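Local coordinates for viral structural protein 4 (Bombyx mori cytoplasmic polyhedrosis virus, PDB 6TZ0) that binds GTP and accompanies the viral RNA-dependent RNA polymerase, whose transcription it may support as a nucleotide-binding partner, at residues Lys292-Gly297 / Arg508-Thr513; Asn69-Ala74 / Ile176-Pro181; Gly379-Asp384 / Phe401-Val406. All blocks are in the same frame, centred on the assembly; numbering follows the deposited sequence.

Contact 1. Residues Lys292-Gly297 / Arg508-Thr513; sequences KLLFYG and RTINDT
I510 packs against L293 and L294 of helix 290-296 and against G297. The motif is an inverse gamma turn centred on I510, in the loop that joins strand 504-507 of the parallel sheet to helix 513-518; its CB is directed at the helix. Two branches of I510 divide the work. CD1 reaches the backbone and side-chain base of L293, 3.3 Å from L293 O and 3.7 Å from L293 CB, while CG2 lies 3.5 Å from G297 O. The ethyl branch starts from a first torsion of 46°, which sets CG1 between the backbone N and the carbonyl carbon of I510 and leaves CG2 beside the N, so that the two branches land on different residues. No hydrogen bond joins the two segments, so the evidence is for apolar packing, with one isoleucine laid against main chain as much as against side chains. A second, smaller contact comes from L294, whose end approaches the loop although its CB does not head there. With CG anti to the backbone N (chi1 178°), L294 carries CD1 to 3.7 Å from T509 CB and 4.3 Å from I510 CG1, the leucine crossing the threonine at a slant.

Further out, L293 packs on I258, W260, M269 and V271 of the antiparallel sheet, and I510 also touches M269, so the isoleucine meets both the helix and that sheet. S361, one of the residues seen to bind GTP, though none is bound to this chain here, has its side chain about 5 Å from that of L294. The second shell also fixes T509: its OG1 is hydrogen-bonded to A357 O, within the probable P-loop (Walker A), while its CB takes the contact from L294 CD1.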
loop_
_atom_site.group_PDB
_atom_site.type_symbol
_atom_site.label_atom_id
_atom_site.label_comp_id
_atom_site.label_asym_id
_atom_site.label_seq_id
_atom_site.Cartn_x
_atom_site.Cartn_y
_atom_site.Cartn_z
ATOM N N LYS B 292 3.555 -37.775 -31.433
ATOM C CA LYS B 292 4.234 -38.213 -30.218
ATOM C C LYS B 292 5.404 -37.301 -29.879
ATOM O O LYS B 292 5.639 -36.996 -28.703
ATOM C CB LYS B 292 4.716 -39.651 -30.378
ATOM C CG LYS B 292 3.619 -40.679 -30.441
ATOM C CD LYS B 292 4.209 -42.068 -30.540
ATOM C CE LYS B 292 3.130 -43.120 -30.647
ATOM N NZ LYS B 292 3.714 -44.470 -30.809
ATOM N N LEU B 293 6.144 -36.859 -30.900
ATOM C CA LEU B 293 7.223 -35.901 -30.693
ATOM C C LEU B 293 6.689 -34.574 -30.179
ATOM O O LEU B 293 7.295 -33.955 -29.301
ATOM C CB LEU B 293 7.988 -35.680 -31.995
ATOM C CG LEU B 293 8.817 -36.807 -32.590
ATOM C CD1 LEU B 293 9.328 -36.375 -33.940
ATOM C CD2 LEU B 293 9.963 -37.124 -31.672
ATOM N N LEU B 294 5.569 -34.115 -30.737
ATOM C CA LEU B 294 4.955 -32.870 -30.292
ATOM C C LEU B 294 4.449 -32.973 -28.862
ATOM O O LEU B 294 4.597 -32.033 -28.075
ATOM C CB LEU B 294 3.809 -32.494 -31.229
ATOM C CG LEU B 294 3.012 -31.231 -30.890
ATOM C CD1 LEU B 294 3.878 -30.008 -31.017
ATOM C CD2 LEU B 294 1.785 -31.108 -31.764
ATOM N N PHE B 295 3.864 -34.110 -28.497
ATOM C CA PHE B 295 3.316 -34.238 -27.157
ATOM C C PHE B 295 4.382 -34.521 -26.112
ATOM O O PHE B 295 4.138 -34.276 -24.929
ATOM C CB PHE B 295 2.253 -35.343 -27.095
ATOM C CG PHE B 295 0.963 -35.017 -27.807
ATOM C CD1 PHE B 295 0.708 -33.745 -28.297
ATOM C CD2 PHE B 295 -0.019 -35.978 -27.944
ATOM C CE1 PHE B 295 -0.471 -33.457 -28.943
ATOM C CE2 PHE B 295 -1.206 -35.690 -28.581
ATOM C CZ PHE B 295 -1.429 -34.427 -29.078
ATOM N N TYR B 296 5.555 -35.028 -26.503
ATOM C CA TYR B 296 6.522 -35.470 -25.505
ATOM C C TYR B 296 7.952 -34.987 -25.727
ATOM O O TYR B 296 8.860 -35.507 -25.076
ATOM C CB TYR B 296 6.514 -37.000 -25.413
ATOM C CG TYR B 296 5.214 -37.534 -24.890
ATOM C CD1 TYR B 296 4.927 -37.492 -23.538
ATOM C CD2 TYR B 296 4.259 -38.048 -25.748
ATOM C CE1 TYR B 296 3.731 -37.963 -23.054
ATOM C CE2 TYR B 296 3.060 -38.520 -25.273
ATOM C CZ TYR B 296 2.803 -38.477 -23.927
ATOM O OH TYR B 296 1.608 -38.950 -23.450
ATOM N N GLY B 297 8.187 -33.997 -26.581
ATOM C CA GLY B 297 9.534 -33.577 -26.917
ATOM C C GLY B 297 9.822 -32.139 -26.531
ATOM O O GLY B 297 8.917 -31.310 -26.455
ATOM N N ARG B 508 5.362 -23.498 -25.393
ATOM C CA ARG B 508 6.429 -23.717 -26.356
ATOM C C ARG B 508 6.358 -25.153 -26.845
ATOM O O ARG B 508 6.051 -26.059 -26.070
ATOM C CB ARG B 508 7.810 -23.462 -25.756
ATOM C CG ARG B 508 8.055 -22.075 -25.224
ATOM C CD ARG B 508 8.128 -21.032 -26.310
ATOM N NE ARG B 508 8.433 -19.719 -25.753
ATOM C CZ ARG B 508 9.649 -19.196 -25.701
ATOM N NH1 ARG B 508 10.669 -19.864 -26.207
ATOM N NH2 ARG B 508 9.841 -18.001 -25.168
ATOM N N THR B 509 6.633 -25.364 -28.128
ATOM C CA THR B 509 6.641 -26.695 -28.722
ATOM C C THR B 509 7.957 -26.940 -29.444
ATOM O O THR B 509 8.879 -26.122 -29.404
ATOM C CB THR B 509 5.482 -26.890 -29.704
ATOM O OG1 THR B 509 5.537 -25.882 -30.718
ATOM C CG2 THR B 509 4.156 -26.836 -28.999
ATOM N N ILE B 510 8.041 -28.089 -30.109
ATOM C CA ILE B 510 9.177 -28.397 -30.962
ATOM C C ILE B 510 8.905 -27.900 -32.379
ATOM O O ILE B 510 8.802 -28.677 -33.335
ATOM C CB ILE B 510 9.445 -29.913 -30.934
ATOM C CG1 ILE B 510 8.139 -30.696 -31.102
ATOM C CG2 ILE B 510 10.062 -30.315 -29.624
ATOM C CD1 ILE B 510 8.348 -31.985 -31.761
ATOM N N ASN B 511 8.922 -26.596 -32.568
ATOM C CA ASN B 511 8.560 -26.057 -33.871
ATOM C C ASN B 511 9.314 -24.767 -34.087
ATOM O O ASN B 511 9.190 -23.832 -33.294
ATOM C CB ASN B 511 7.053 -25.824 -34.003
ATOM C CG ASN B 511 6.278 -27.101 -34.240
ATOM O OD1 ASN B 511 5.463 -27.509 -33.421
ATOM N ND2 ASN B 511 6.536 -27.743 -35.369
ATOM N N ASP B 512 10.097 -24.728 -35.150
ATOM C CA ASP B 512 10.666 -23.476 -35.609
ATOM C C ASP B 512 9.522 -22.766 -36.316
ATOM O O ASP B 512 9.148 -23.131 -37.431
ATOM C CB ASP B 512 11.860 -23.735 -36.516
ATOM C CG ASP B 512 12.769 -22.542 -36.627
ATOM O OD1 ASP B 512 13.425 -22.228 -35.621
ATOM O OD2 ASP B 512 12.859 -21.932 -37.704
ATOM N N THR B 513 8.934 -21.780 -35.631
ATOM C CA THR B 513 7.693 -21.162 -36.085
ATOM C C THR B 513 7.890 -20.390 -37.380
ATOM O O THR B 513 7.028 -20.417 -38.266
ATOM C CB THR B 513 7.149 -20.245 -34.997
ATOM O OG1 THR B 513 8.138 -19.269 -34.659
ATOM C CG2 THR B 513 6.788 -21.041 -33.764
#

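Contact 2. Residues Asn69-Ala74 / Ile176-Pro181; sequences NPRMYA and IAYTQP
R71 and Y178 bring the two backbones closest, their CA atoms 5.4 Å apart, where the first turn of helix 70-79 meets the irregular chain after helix 170-176. N69 holds the N-cap position, and the turn is set by Y73 N bonding to N69 O (3.1 Å) and A74 N to P70 O (2.9 Å). No hydrogen bond crosses between the segments; this is plain structural packing of a helix N-terminus on a loop, away from the GTP-binding residues, and most of it falls on Y178, whose CB points at the helix.

The tyrosine ring turns one face to the first turn, with R71 N 4.0 Å above the plane of the Y178 ring and offset toward the rim. P70 CG approaches Y178 CE2 (3.8 Å), crossing it at a slant, and R71 CB comes to Y178 CD1 (3.9 Å). Beyond CB the arginine runs on with CG anti to its own N (chi1 -176°) and bends at chi3, leaving the guanidinium plane 81° from the ring plane, which rules out a parallel stack. A74 CB packs against Y178 CB (4.0 Å) and lies near T179, whose OG1 is hydrogen-bonded to L175 O.

The polymerase chain borders the contact: its Q939 packs on P70 and its L943 on Y178. Within the chain, Y73 faces helices 41-60 and 136-146, and I176 rests on strand 157-159.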
loop_
_atom_site.group_PDB
_atom_site.type_symbol
_atom_site.label_atom_id
_atom_site.label_comp_id
_atom_site.label_asym_id
_atom_site.label_seq_id
_atom_site.Cartn_x
_atom_site.Cartn_y
_atom_site.Cartn_z
ATOM N N ASN B 69 22.356 -22.293 15.193
ATOM C CA ASN B 69 23.452 -21.446 14.723
ATOM C C ASN B 69 24.020 -22.082 13.471
ATOM O O ASN B 69 24.994 -22.840 13.531
ATOM C CB ASN B 69 24.527 -21.267 15.794
ATOM C CG ASN B 69 25.472 -20.122 15.494
ATOM O OD1 ASN B 69 25.387 -19.486 14.449
ATOM N ND2 ASN B 69 26.364 -19.838 16.429
ATOM N N PRO B 70 23.430 -21.795 12.306
ATOM C CA PRO B 70 23.858 -22.477 11.077
ATOM C C PRO B 70 25.252 -22.105 10.601
ATOM O O PRO B 70 25.868 -22.917 9.904
ATOM C CB PRO B 70 22.785 -22.071 10.060
ATOM C CG PRO B 70 22.217 -20.813 10.585
ATOM C CD PRO B 70 22.263 -20.928 12.072
ATOM N N ARG B 71 25.787 -20.939 10.973
ATOM C CA ARG B 71 27.182 -20.652 10.654
ATOM C C ARG B 71 28.122 -21.535 11.465
ATOM O O ARG B 71 29.131 -22.022 10.941
ATOM C CB ARG B 71 27.491 -19.171 10.883
ATOM C CG ARG B 71 28.905 -18.788 10.484
ATOM C CD ARG B 71 29.177 -17.298 10.509
ATOM N NE ARG B 71 28.982 -16.704 11.825
ATOM C CZ ARG B 71 28.189 -15.664 12.059
ATOM N NH1 ARG B 71 28.061 -15.185 13.288
ATOM N NH2 ARG B 71 27.558 -15.073 11.056
ATOM N N MET B 72 27.778 -21.792 12.728
ATOM C CA MET B 72 28.582 -22.666 13.576
ATOM C C MET B 72 28.559 -24.104 13.073
ATOM O O MET B 72 29.609 -24.752 12.979
ATOM C CB MET B 72 28.073 -22.599 15.010
ATOM C CG MET B 72 28.928 -23.325 16.013
ATOM S SD MET B 72 30.472 -22.472 16.328
ATOM C CE MET B 72 29.859 -21.094 17.288
ATOM N N TYR B 73 27.363 -24.617 12.748
ATOM C CA TYR B 73 27.231 -25.953 12.169
ATOM C C TYR B 73 27.967 -26.065 10.840
ATOM O O TYR B 73 28.610 -27.087 10.564
ATOM C CB TYR B 73 25.756 -26.308 11.966
ATOM C CG TYR B 73 24.976 -26.750 13.185
ATOM C CD1 TYR B 73 25.083 -28.048 13.666
ATOM C CD2 TYR B 73 24.085 -25.893 13.813
ATOM C CE1 TYR B 73 24.359 -28.461 14.760
ATOM C CE2 TYR B 73 23.357 -26.300 14.908
ATOM C CZ TYR B 73 23.498 -27.584 15.374
ATOM O OH TYR B 73 22.769 -27.986 16.465
ATOM N N ALA B 74 27.887 -25.020 10.013
ATOM C CA ALA B 74 28.565 -25.021 8.723
ATOM C C ALA B 74 30.075 -25.066 8.888
ATOM O O ALA B 74 30.757 -25.801 8.168
ATOM C CB ALA B 74 28.150 -23.792 7.918
ATOM N N ILE B 176 23.505 -24.159 3.420
ATOM C CA ILE B 176 24.050 -23.671 2.145
ATOM C C ILE B 176 24.443 -22.200 2.228
ATOM O O ILE B 176 25.465 -21.788 1.664
ATOM C CB ILE B 176 23.045 -23.928 0.995
ATOM C CG1 ILE B 176 22.908 -25.413 0.704
ATOM C CG2 ILE B 176 23.454 -23.263 -0.304
ATOM C CD1 ILE B 176 21.735 -25.734 -0.189
ATOM N N ALA B 177 23.694 -21.401 2.987
ATOM C CA ALA B 177 23.921 -19.961 3.057
ATOM C C ALA B 177 25.217 -19.572 3.758
ATOM O O ALA B 177 25.628 -18.414 3.650
ATOM C CB ALA B 177 22.751 -19.290 3.765
ATOM N N TYR B 178 25.863 -20.491 4.470
ATOM C CA TYR B 178 27.068 -20.184 5.227
ATOM C C TYR B 178 28.210 -21.106 4.828
ATOM O O TYR B 178 29.078 -21.426 5.639
ATOM C CB TYR B 178 26.796 -20.273 6.724
ATOM C CG TYR B 178 25.781 -19.263 7.182
ATOM C CD1 TYR B 178 26.149 -17.953 7.443
ATOM C CD2 TYR B 178 24.447 -19.611 7.325
ATOM C CE1 TYR B 178 25.220 -17.024 7.853
ATOM C CE2 TYR B 178 23.514 -18.691 7.731
ATOM C CZ TYR B 178 23.905 -17.399 7.994
ATOM O OH TYR B 178 22.973 -16.477 8.403
ATOM N N THR B 179 28.214 -21.535 3.572
ATOM C CA THR B 179 29.131 -22.535 3.054
ATOM C C THR B 179 29.366 -22.198 1.590
ATOM O O THR B 179 28.478 -21.664 0.927
ATOM C CB THR B 179 28.533 -23.947 3.218
ATOM O OG1 THR B 179 28.259 -24.195 4.600
ATOM C CG2 THR B 179 29.456 -25.036 2.731
ATOM N N GLN B 180 30.580 -22.445 1.108
ATOM C CA GLN B 180 30.792 -22.533 -0.328
ATOM C C GLN B 180 30.555 -23.973 -0.759
ATOM O O GLN B 180 31.404 -24.836 -0.503
ATOM C CB GLN B 180 32.205 -22.102 -0.710
ATOM C CG GLN B 180 32.530 -20.642 -0.466
ATOM C CD GLN B 180 31.624 -19.711 -1.235
ATOM O OE1 GLN B 180 30.885 -18.923 -0.649
ATOM N NE2 GLN B 180 31.647 -19.823 -2.554
ATOM N N PRO B 181 29.433 -24.286 -1.396
ATOM C CA PRO B 181 29.158 -25.671 -1.772
ATOM C C PRO B 181 29.903 -26.035 -3.045
ATOM O O PRO B 181 30.426 -25.183 -3.761
ATOM C CB PRO B 181 27.649 -25.670 -2.001
ATOM C CG PRO B 181 27.381 -24.322 -2.505
ATOM C CD PRO B 181 28.332 -23.402 -1.800
#

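Contact 3. Residues Gly379-Asp384 / Phe401-Val406; sequences GHLSSD and FAYDYV
Y403 extends its ring from the first turn of helix 403-408 with CG anti to the backbone N (chi1 173°), and this carries its hydroxyl across to strand 378-381. L381 answers from the strand: its CG stands anti to the carbonyl carbon (chi1 -66°), and the outer part of the side chain brings CD2 up to the helix. L381 and Y403 run alongside each other, pointing opposite ways.

The polar part of the contact is slight. H380 N donates to Y403 OH at 3.4 Å with an N-H...O angle of 146°, a long, weak bond. The same oxygen is 3.3 Å from G379 CA, so the hydroxyl end rests on main chain at the G379-H380 link. The apolar part centres on L381 CD2, which reaches V406 CG1 at 4.0 Å and Y403 CE1 at 4.2 Å; one methyl therefore meets residues three positions apart, on the same side of the helix. That spacing depends on the helical turn, which V406 N supports by bonding to A402 O (3.1 Å), with A402 in the N-cap position.

H380 has its CB turned away from helix 403-408; its NE2 is hydrogen-bonded to E488 OE2, and its side chain lies about 5 Å from that of T360, a residue of the probable P-loop (Walker A) seen to bind GTP, though none is bound here.

Strand 378-381, outermost on its side of the five-stranded parallel sheet within this chain, pairs with strand 484-489 through the backbone bonds of G379 to T484 and I486. Y403 and V406 of helix 403-408 share the packing of L381 with helix 468-476, which places Y472 and V475 against L381 and F471 against V406.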
loop_
_atom_site.group_PDB
_atom_site.type_symbol
_atom_site.label_atom_id
_atom_site.label_comp_id
_atom_site.label_asym_id
_atom_site.label_seq_id
_atom_site.Cartn_x
_atom_site.Cartn_y
_atom_site.Cartn_z
ATOM N N GLY B 379 -14.855 -26.431 -23.081
ATOM C CA GLY B 379 -14.868 -25.703 -24.332
ATOM C C GLY B 379 -13.479 -25.248 -24.746
ATOM O O GLY B 379 -12.613 -24.997 -23.917
ATOM N N HIS B 380 -13.276 -25.137 -26.057
ATOM C CA HIS B 380 -11.962 -24.786 -26.590
ATOM C C HIS B 380 -12.144 -23.859 -27.787
ATOM O O HIS B 380 -12.489 -24.314 -28.879
ATOM C CB HIS B 380 -11.176 -26.033 -26.962
ATOM C CG HIS B 380 -9.848 -25.741 -27.580
ATOM N ND1 HIS B 380 -9.649 -25.735 -28.943
ATOM C CD2 HIS B 380 -8.667 -25.386 -27.027
ATOM C CE1 HIS B 380 -8.392 -25.428 -29.200
ATOM N NE2 HIS B 380 -7.776 -25.205 -28.055
ATOM N N LEU B 381 -11.905 -22.569 -27.572
ATOM C CA LEU B 381 -11.856 -21.601 -28.656
ATOM C C LEU B 381 -10.452 -21.546 -29.232
ATOM O O LEU B 381 -9.465 -21.609 -28.498
ATOM C CB LEU B 381 -12.261 -20.211 -28.171
ATOM C CG LEU B 381 -13.699 -19.997 -27.714
ATOM C CD1 LEU B 381 -13.858 -18.603 -27.167
ATOM C CD2 LEU B 381 -14.659 -20.229 -28.857
ATOM N N SER B 382 -10.366 -21.416 -30.552
ATOM C CA SER B 382 -9.082 -21.269 -31.214
ATOM C C SER B 382 -8.531 -19.865 -31.002
ATOM O O SER B 382 -9.163 -18.997 -30.399
ATOM C CB SER B 382 -9.207 -21.562 -32.702
ATOM O OG SER B 382 -7.972 -21.329 -33.348
ATOM N N SER B 383 -7.329 -19.637 -31.515
ATOM C CA SER B 383 -6.715 -18.329 -31.380
ATOM C C SER B 383 -7.206 -17.367 -32.448
ATOM O O SER B 383 -7.103 -16.151 -32.266
ATOM C CB SER B 383 -5.198 -18.455 -31.446
ATOM O OG SER B 383 -4.585 -17.268 -31.004
ATOM N N ASP B 384 -7.747 -17.887 -33.547
ATOM C CA ASP B 384 -8.358 -17.079 -34.598
ATOM C C ASP B 384 -9.872 -17.050 -34.474
ATOM O O ASP B 384 -10.571 -16.964 -35.479
ATOM C CB ASP B 384 -7.954 -17.602 -35.972
ATOM C CG ASP B 384 -6.498 -17.352 -36.297
ATOM O OD1 ASP B 384 -5.938 -16.355 -35.799
ATOM O OD2 ASP B 384 -5.913 -18.150 -37.058
ATOM N N PHE B 401 -23.758 -14.311 -30.503
ATOM C CA PHE B 401 -22.624 -14.670 -29.661
ATOM C C PHE B 401 -22.784 -16.073 -29.098
ATOM O O PHE B 401 -22.210 -16.386 -28.052
ATOM C CB PHE B 401 -22.457 -13.666 -28.519
ATOM C CG PHE B 401 -22.051 -12.290 -28.964
ATOM C CD1 PHE B 401 -20.717 -11.979 -29.180
ATOM C CD2 PHE B 401 -23.003 -11.305 -29.161
ATOM C CE1 PHE B 401 -20.346 -10.708 -29.587
ATOM C CE2 PHE B 401 -22.637 -10.035 -29.569
ATOM C CZ PHE B 401 -21.309 -9.738 -29.781
ATOM N N ALA B 402 -23.577 -16.913 -29.758
ATOM C CA ALA B 402 -23.811 -18.264 -29.273
ATOM C C ALA B 402 -22.564 -19.112 -29.457
ATOM O O ALA B 402 -21.825 -18.946 -30.428
ATOM C CB ALA B 402 -24.988 -18.894 -30.009
ATOM N N TYR B 403 -22.329 -20.021 -28.507
ATOM C CA TYR B 403 -21.083 -20.781 -28.491
ATOM C C TYR B 403 -20.995 -21.760 -29.654
ATOM O O TYR B 403 -19.905 -21.996 -30.183
ATOM C CB TYR B 403 -20.930 -21.515 -27.160
ATOM C CG TYR B 403 -19.752 -22.453 -27.134
ATOM C CD1 TYR B 403 -18.453 -21.970 -27.071
ATOM C CD2 TYR B 403 -19.938 -23.826 -27.182
ATOM C CE1 TYR B 403 -17.375 -22.831 -27.058
ATOM C CE2 TYR B 403 -18.872 -24.688 -27.173
ATOM C CZ TYR B 403 -17.595 -24.189 -27.113
ATOM O OH TYR B 403 -16.534 -25.059 -27.098
ATOM N N ASP B 404 -22.124 -22.324 -30.083
ATOM C CA ASP B 404 -22.081 -23.256 -31.203
ATOM C C ASP B 404 -21.851 -22.540 -32.530
ATOM O O ASP B 404 -21.187 -23.087 -33.413
ATOM C CB ASP B 404 -23.355 -24.099 -31.240
ATOM C CG ASP B 404 -24.623 -23.266 -31.319
ATOM O OD1 ASP B 404 -24.561 -22.025 -31.201
ATOM O OD2 ASP B 404 -25.700 -23.867 -31.512
ATOM N N TYR B 405 -22.334 -21.304 -32.668
ATOM C CA TYR B 405 -22.095 -20.534 -33.887
ATOM C C TYR B 405 -20.640 -20.093 -33.995
ATOM O O TYR B 405 -20.007 -20.243 -35.051
ATOM C CB TYR B 405 -23.039 -19.332 -33.924
ATOM C CG TYR B 405 -22.801 -18.381 -35.071
ATOM C CD1 TYR B 405 -23.032 -18.772 -36.380
ATOM C CD2 TYR B 405 -22.399 -17.074 -34.839
ATOM C CE1 TYR B 405 -22.828 -17.902 -37.429
ATOM C CE2 TYR B 405 -22.195 -16.197 -35.882
ATOM C CZ TYR B 405 -22.410 -16.616 -37.173
ATOM O OH TYR B 405 -22.216 -15.746 -38.216
ATOM N N VAL B 406 -20.094 -19.551 -32.903
ATOM C CA VAL B 406 -18.690 -19.160 -32.852
ATOM C C VAL B 406 -17.791 -20.381 -33.005
ATOM O O VAL B 406 -16.743 -20.324 -33.657
ATOM C CB VAL B 406 -18.419 -18.401 -31.537
ATOM C CG1 VAL B 406 -16.953 -18.059 -31.378
ATOM C CG2 VAL B 406 -19.245 -17.142 -31.480
#

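In the fold
From the N terminus, contact 2 comes first: it joins the start of helix 70-79 to the chain after helix 170-176 and closes a loop of about a hundred residues before either of the others begins. Contact 1 then opens at 292-297 and shuts only at 508-513, spanning 210 residues; contact 3 opens and closes within that span, over 16. Contact 1 ties the antiparallel sheet region to the parallel sheet, and contact 3 packs helix 403-408 against strand 378-381, at the edge of the parallel sheet within this chain. Their centres are 25 Å apart, with nearest atoms about 11 Å apart. Contacts 2 and 3, 57 Å between centres, lie on opposite sides of the chain's centre.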